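Local coordinates for protein putative NAD(P)H:FMN oxidoreductase (PDB 3GE5) that binds flavin mononucleotide and probably acts as a flavin-dependent oxidoreductase of the nitroreductase type, at residues P47-K52 and L171-P176; A55-G60 and W72-V77. All blocks are in the same frame, centred on the assembly; numbering follows the deposited sequence.

Contact 1. Residues P47-K52 and L171-P176; sequences PVEEEK and LGYGDP
Tyr173 meets Glu49 and Lys52 in a polar side-chain contact that fastens the turn leading into helix 50-62 to segment 171-176, which continues from strand 163-172, at the partly buried margin of the nitroreductase fold. The phenol donates to Glu49, with Tyr173 OH 2.5 Å from Glu49 OE1. That oxygen lies in the plane of the ring and accepts through its syn lone pair, while the carboxylate is turned 69° from the ring. Glu49 holds the N-cap position of the helix, and its chain, bent at chi2 (86°), folds its end over to the hydroxyl. Lys52, fully extended beyond CG, crosses the tyrosine at about a right angle and donates from NZ to Tyr173 OH over 2.8 Å. Val48 adds an apolar touch: its CG2 rests 3.9 Å from Gly172 CA, with Tyr173 CD2 a little farther off. At the ring edge, Pro47 O lies 3.5 Å from Tyr173 CE2. Arg46 forms a cation-pi contact with Tyr173 and a salt bridge with Glu49 OE2, and Lys52 NZ also bonds to Leu138 O. The hydroxyl is thus gripped twice, as donor to a carboxylate and as acceptor from an ammonium group. This pairing holds the hydroxyl end of the side chain in place and would be expected to strengthen the short bond to Glu49 by polarising the phenol O-H.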
loop_
_atom_site.group_PDB
_atom_site.type_symbol
_atom_site.label_atom_id
_atom_site.label_comp_id
_atom_site.label_asym_id
_atom_site.label_seq_id
_atom_site.Cartn_x
_atom_site.Cartn_y
_atom_site.Cartn_z
ATOM N N PRO A 47 -20.757 5.665 17.195
ATOM C CA PRO A 47 -19.358 5.788 17.547
ATOM C C PRO A 47 -18.546 4.537 17.199
ATOM O O PRO A 47 -19.030 3.389 17.330
ATOM C CB PRO A 47 -19.380 6.001 19.069
ATOM C CG PRO A 47 -20.723 5.736 19.516
ATOM C CD PRO A 47 -21.651 5.705 18.365
ATOM N N VAL A 48 -17.325 4.779 16.755
ATOM C CA VAL A 48 -16.361 3.716 16.470
ATOM C C VAL A 48 -15.776 3.200 17.786
ATOM O O VAL A 48 -15.246 3.967 18.586
ATOM C CB VAL A 48 -15.267 4.210 15.512
ATOM C CG1 VAL A 48 -14.211 3.131 15.260
ATOM C CG2 VAL A 48 -15.896 4.695 14.187
ATOM N N GLU A 49 -15.874 1.896 18.011
ATOM C CA GLU A 49 -15.380 1.302 19.250
ATOM C C GLU A 49 -13.887 1.530 19.376
ATOM O O GLU A 49 -13.155 1.388 18.406
ATOM C CB GLU A 49 -15.672 -0.198 19.309
ATOM C CG GLU A 49 -17.132 -0.552 19.418
ATOM C CD GLU A 49 -17.866 -0.642 18.074
ATOM O OE1 GLU A 49 -17.366 -0.150 17.039
ATOM O OE2 GLU A 49 -18.962 -1.238 18.070
ATOM N N GLU A 50 -13.439 1.864 20.583
ATOM C CA GLU A 50 -12.020 2.061 20.876
ATOM C C GLU A 50 -11.139 0.921 20.352
ATOM O O GLU A 50 -10.065 1.166 19.788
ATOM C CB GLU A 50 -11.818 2.200 22.391
ATOM C CG GLU A 50 -10.495 2.810 22.791
ATOM C CD GLU A 50 -10.434 4.298 22.464
ATOM O OE1 GLU A 50 -11.498 4.865 22.122
ATOM O OE2 GLU A 50 -9.330 4.885 22.557
ATOM N N GLU A 51 -11.591 -0.309 20.582
ATOM C CA GLU A 51 -10.808 -1.486 20.226
ATOM C C GLU A 51 -10.650 -1.594 18.716
ATOM O O GLU A 51 -9.629 -2.117 18.246
ATOM C CB GLU A 51 -11.440 -2.765 20.791
ATOM C CG GLU A 51 -12.941 -2.959 20.466
ATOM C CD GLU A 51 -13.952 -2.365 21.530
ATOM O OE1 GLU A 51 -13.693 -1.306 22.210
ATOM O OE2 GLU A 51 -15.054 -2.970 21.634
ATOM N N LYS A 52 -11.640 -1.110 17.960
ATOM C CA LYS A 52 -11.547 -1.136 16.500
ATOM C C LYS A 52 -10.528 -0.075 16.006
ATOM O O LYS A 52 -9.722 -0.348 15.103
ATOM C CB LYS A 52 -12.917 -0.917 15.803
ATOM C CG LYS A 52 -13.910 -2.079 15.982
ATOM C CD LYS A 52 -15.169 -1.965 15.132
ATOM C CE LYS A 52 -16.012 -3.236 15.265
ATOM N NZ LYS A 52 -17.217 -3.268 14.385
ATOM N N LEU A 171 -12.646 7.750 8.192
ATOM C CA LEU A 171 -13.316 6.483 8.537
ATOM C C LEU A 171 -14.450 6.637 9.556
ATOM O O LEU A 171 -14.499 7.591 10.306
ATOM C CB LEU A 171 -12.302 5.432 9.036
ATOM C CG LEU A 171 -11.646 5.711 10.386
ATOM C CD1 LEU A 171 -12.285 4.884 11.485
ATOM C CD2 LEU A 171 -10.132 5.425 10.269
ATOM N N GLY A 172 -15.326 5.641 9.550
ATOM C CA GLY A 172 -16.452 5.570 10.457
ATOM C C GLY A 172 -17.379 4.450 10.021
ATOM O O GLY A 172 -17.045 3.648 9.127
ATOM N N TYR A 173 -18.539 4.360 10.652
ATOM C CA TYR A 173 -19.567 3.457 10.169
ATOM C C TYR A 173 -20.270 4.086 8.985
ATOM O O TYR A 173 -20.792 5.200 9.075
ATOM C CB TYR A 173 -20.571 3.074 11.270
ATOM C CG TYR A 173 -20.025 2.060 12.234
ATOM C CD1 TYR A 173 -19.945 0.714 11.871
ATOM C CD2 TYR A 173 -19.569 2.438 13.485
ATOM C CE1 TYR A 173 -19.425 -0.226 12.736
ATOM C CE2 TYR A 173 -19.031 1.508 14.360
ATOM C CZ TYR A 173 -18.973 0.173 13.988
ATOM O OH TYR A 173 -18.451 -0.778 14.839
ATOM N N GLY A 174 -20.267 3.389 7.857
ATOM C CA GLY A 174 -20.913 3.903 6.665
ATOM C C GLY A 174 -22.426 3.987 6.762
ATOM O O GLY A 174 -23.064 3.224 7.486
ATOM N N ASP A 175 -23.004 4.925 6.025
ATOM C CA ASP A 175 -24.442 5.003 5.901
ATOM C C ASP A 175 -24.924 3.939 4.925
ATOM O O ASP A 175 -24.649 4.014 3.718
ATOM C CB ASP A 175 -24.830 6.392 5.418
ATOM C CG ASP A 175 -26.334 6.600 5.386
ATOM O OD1 ASP A 175 -27.109 5.612 5.399
ATOM O OD2 ASP A 175 -26.711 7.786 5.376
ATOM N N PRO A 176 -25.644 2.935 5.441
ATOM C CA PRO A 176 -26.011 1.793 4.585
ATOM C C PRO A 176 -27.031 2.134 3.491
ATOM O O PRO A 176 -27.259 1.318 2.607
ATOM C CB PRO A 176 -26.574 0.775 5.580
ATOM C CG PRO A 176 -27.108 1.618 6.714
ATOM C CD PRO A 176 -26.188 2.807 6.807
#

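Contact 2. Residues A55-G60 and W72-V77; sequences AILEAG and WHFLVV
Leu57, Phe74 and Gly60 carry this apolar contact, in which one side of helix 50-62 packs on strand 72-77, a helix laid against the sheet of an alpha+beta nitroreductase-family subunit. The two segments run nearly antiparallel, at 165°, with their axes 10.2 Å apart. Leu57 reaches the strand through its two methyls: CD2 sits 3.8 Å from Val76 CG2 and 4.0 Å from Phe74 CB, and CD1 also touches the valine methyl. Leu57 and Phe74 slide past one another in opposite directions. Phe74 CG stands anti to its carbonyl carbon (chi1 -48°), with CB pointing to the helix and the ring ending at Gly60. There Phe74 CZ comes within 3.7 Å of Gly60 C, so the ring meets helix backbone directly, with no side chain in between. Two residues earlier in the strand, Trp72 is approached obliquely by Gly60 O, 3.6 Å from Trp72 CZ2. Phe74 also packs on Ile102 and Thr104 of strand 100-107 and on Met131 of helix 120-137. Strand 72-77 is outermost within its own chain, but Phe74, Leu75 and Val76 extend the sheet by parallel pairing with a strand of the second subunit; Val193 of that subunit packs on Leu57.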
loop_
_atom_site.group_PDB
_atom_site.type_symbol
_atom_site.label_atom_id
_atom_site.label_comp_id
_atom_site.label_asym_id
_atom_site.label_seq_id
_atom_site.Cartn_x
_atom_site.Cartn_y
_atom_site.Cartn_z
ATOM N N ALA A 55 -7.059 -1.428 16.717
ATOM C CA ALA A 55 -6.713 -2.442 15.704
ATOM C C ALA A 55 -6.265 -1.830 14.408
ATOM O O ALA A 55 -5.319 -2.341 13.748
ATOM C CB ALA A 55 -7.904 -3.433 15.470
ATOM N N ILE A 56 -6.977 -0.794 13.971
ATOM C CA ILE A 56 -6.588 -0.091 12.738
ATOM C C ILE A 56 -5.145 0.438 12.888
ATOM O O ILE A 56 -4.323 0.259 11.988
ATOM C CB ILE A 56 -7.579 1.030 12.389
ATOM C CG1 ILE A 56 -8.955 0.475 11.956
ATOM C CG2 ILE A 56 -7.030 1.906 11.239
ATOM C CD1 ILE A 56 -10.072 1.540 11.970
ATOM N N LEU A 57 -4.861 1.102 14.008
ATOM C CA LEU A 57 -3.544 1.644 14.274
ATOM C C LEU A 57 -2.463 0.552 14.370
ATOM O O LEU A 57 -1.355 0.696 13.847
ATOM C CB LEU A 57 -3.594 2.562 15.521
ATOM C CG LEU A 57 -4.449 3.828 15.317
ATOM C CD1 LEU A 57 -4.746 4.409 16.690
ATOM C CD2 LEU A 57 -3.731 4.809 14.390
ATOM N N GLU A 58 -2.816 -0.585 14.976
ATOM C CA GLU A 58 -1.914 -1.720 15.048
ATOM C C GLU A 58 -1.527 -2.232 13.657
ATOM O O GLU A 58 -0.359 -2.523 13.393
ATOM C CB GLU A 58 -2.539 -2.856 15.885
ATOM C CG GLU A 58 -1.693 -4.125 15.963
ATOM C CD GLU A 58 -0.451 -3.979 16.837
ATOM O OE1 GLU A 58 -0.217 -2.885 17.409
ATOM O OE2 GLU A 58 0.278 -4.996 16.960
ATOM N N ALA A 59 -2.511 -2.299 12.765
ATOM C CA ALA A 59 -2.253 -2.705 11.373
ATOM C C ALA A 59 -1.227 -1.784 10.713
ATOM O O ALA A 59 -0.321 -2.244 10.037
ATOM C CB ALA A 59 -3.538 -2.735 10.544
ATOM N N GLY A 60 -1.389 -0.477 10.918
ATOM C CA GLY A 60 -0.423 0.475 10.403
ATOM C C GLY A 60 0.992 0.249 10.974
ATOM O O GLY A 60 1.987 0.232 10.229
ATOM N N TRP A 72 6.943 6.716 9.487
ATOM C CA TRP A 72 5.592 7.218 9.588
ATOM C C TRP A 72 5.271 7.606 11.016
ATOM O O TRP A 72 5.977 7.201 11.956
ATOM C CB TRP A 72 4.581 6.159 9.102
ATOM C CG TRP A 72 4.780 4.766 9.633
ATOM C CD1 TRP A 72 4.741 4.357 10.931
ATOM C CD2 TRP A 72 5.027 3.592 8.846
ATOM N NE1 TRP A 72 4.994 2.992 11.005
ATOM C CE2 TRP A 72 5.134 2.498 9.740
ATOM C CE3 TRP A 72 5.155 3.359 7.463
ATOM C CZ2 TRP A 72 5.377 1.182 9.295
ATOM C CZ3 TRP A 72 5.389 2.050 7.026
ATOM C CH2 TRP A 72 5.502 0.992 7.934
ATOM N N HIS A 73 4.228 8.397 11.160
ATOM C CA HIS A 73 3.634 8.739 12.429
ATOM C C HIS A 73 2.164 8.944 12.177
ATOM O O HIS A 73 1.794 9.568 11.171
ATOM C CB HIS A 73 4.243 9.985 13.091
ATOM C CG HIS A 73 3.902 10.110 14.545
ATOM N ND1 HIS A 73 4.595 9.438 15.534
ATOM C CD2 HIS A 73 2.933 10.820 15.178
ATOM C CE1 HIS A 73 4.072 9.751 16.717
ATOM N NE2 HIS A 73 3.056 10.575 16.527
ATOM N N PHE A 74 1.329 8.380 13.051
ATOM C CA PHE A 74 -0.127 8.447 12.856
ATOM C C PHE A 74 -0.739 9.444 13.827
ATOM O O PHE A 74 -0.704 9.255 15.060
ATOM C CB PHE A 74 -0.761 7.057 13.026
ATOM C CG PHE A 74 -0.047 5.984 12.250
ATOM C CD1 PHE A 74 0.095 6.066 10.875
ATOM C CD2 PHE A 74 0.506 4.902 12.925
ATOM C CE1 PHE A 74 0.748 5.049 10.186
ATOM C CE2 PHE A 74 1.180 3.889 12.241
ATOM C CZ PHE A 74 1.318 3.978 10.861
ATOM N N LEU A 75 -1.295 10.518 13.268
ATOM C CA LEU A 75 -1.943 11.571 14.058
ATOM C C LEU A 75 -3.465 11.405 13.948
ATOM O O LEU A 75 -4.051 11.635 12.883
ATOM C CB LEU A 75 -1.497 12.951 13.575
ATOM C CG LEU A 75 -2.183 14.183 14.214
ATOM C CD1 LEU A 75 -2.126 14.205 15.729
ATOM C CD2 LEU A 75 -1.537 15.425 13.619
ATOM N N VAL A 76 -4.063 10.918 15.039
ATOM C CA VAL A 76 -5.495 10.603 15.079
ATOM C C VAL A 76 -6.258 11.865 15.447
ATOM O O VAL A 76 -5.879 12.554 16.428
ATOM C CB VAL A 76 -5.795 9.474 16.098
ATOM C CG1 VAL A 76 -7.273 9.265 16.173
ATOM C CG2 VAL A 76 -5.036 8.171 15.723
ATOM N N VAL A 77 -7.293 12.192 14.661
ATOM C CA VAL A 77 -8.140 13.358 14.954
ATOM C C VAL A 77 -9.581 12.852 15.023
ATOM O O VAL A 77 -10.161 12.432 14.040
ATOM C CB VAL A 77 -7.954 14.478 13.906
ATOM C CG1 VAL A 77 -8.971 15.593 14.154
ATOM C CG2 VAL A 77 -6.490 15.003 13.969
#

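In the fold
From the N terminus, the chain passes through 47-52 into helix 50-62, which serves both contacts. Contact 2 closes first: a short connection of 11 residues separates 55-60 from 72-77, bringing the chain back along the helix as an outer strand of this chain's four-stranded sheet. The chain then builds strand 100-107, helix 120-137 and strand 141-145 before strand 163-172 returns to the start of the helix, where contact 1 closes a much longer loop that encloses contact 2. Their centres are 15 Å apart, yet they meet where Leu171 CD1 packs 4.0 Å from Ile56 CD1. Together they tie one helix to two strands of the same sheet.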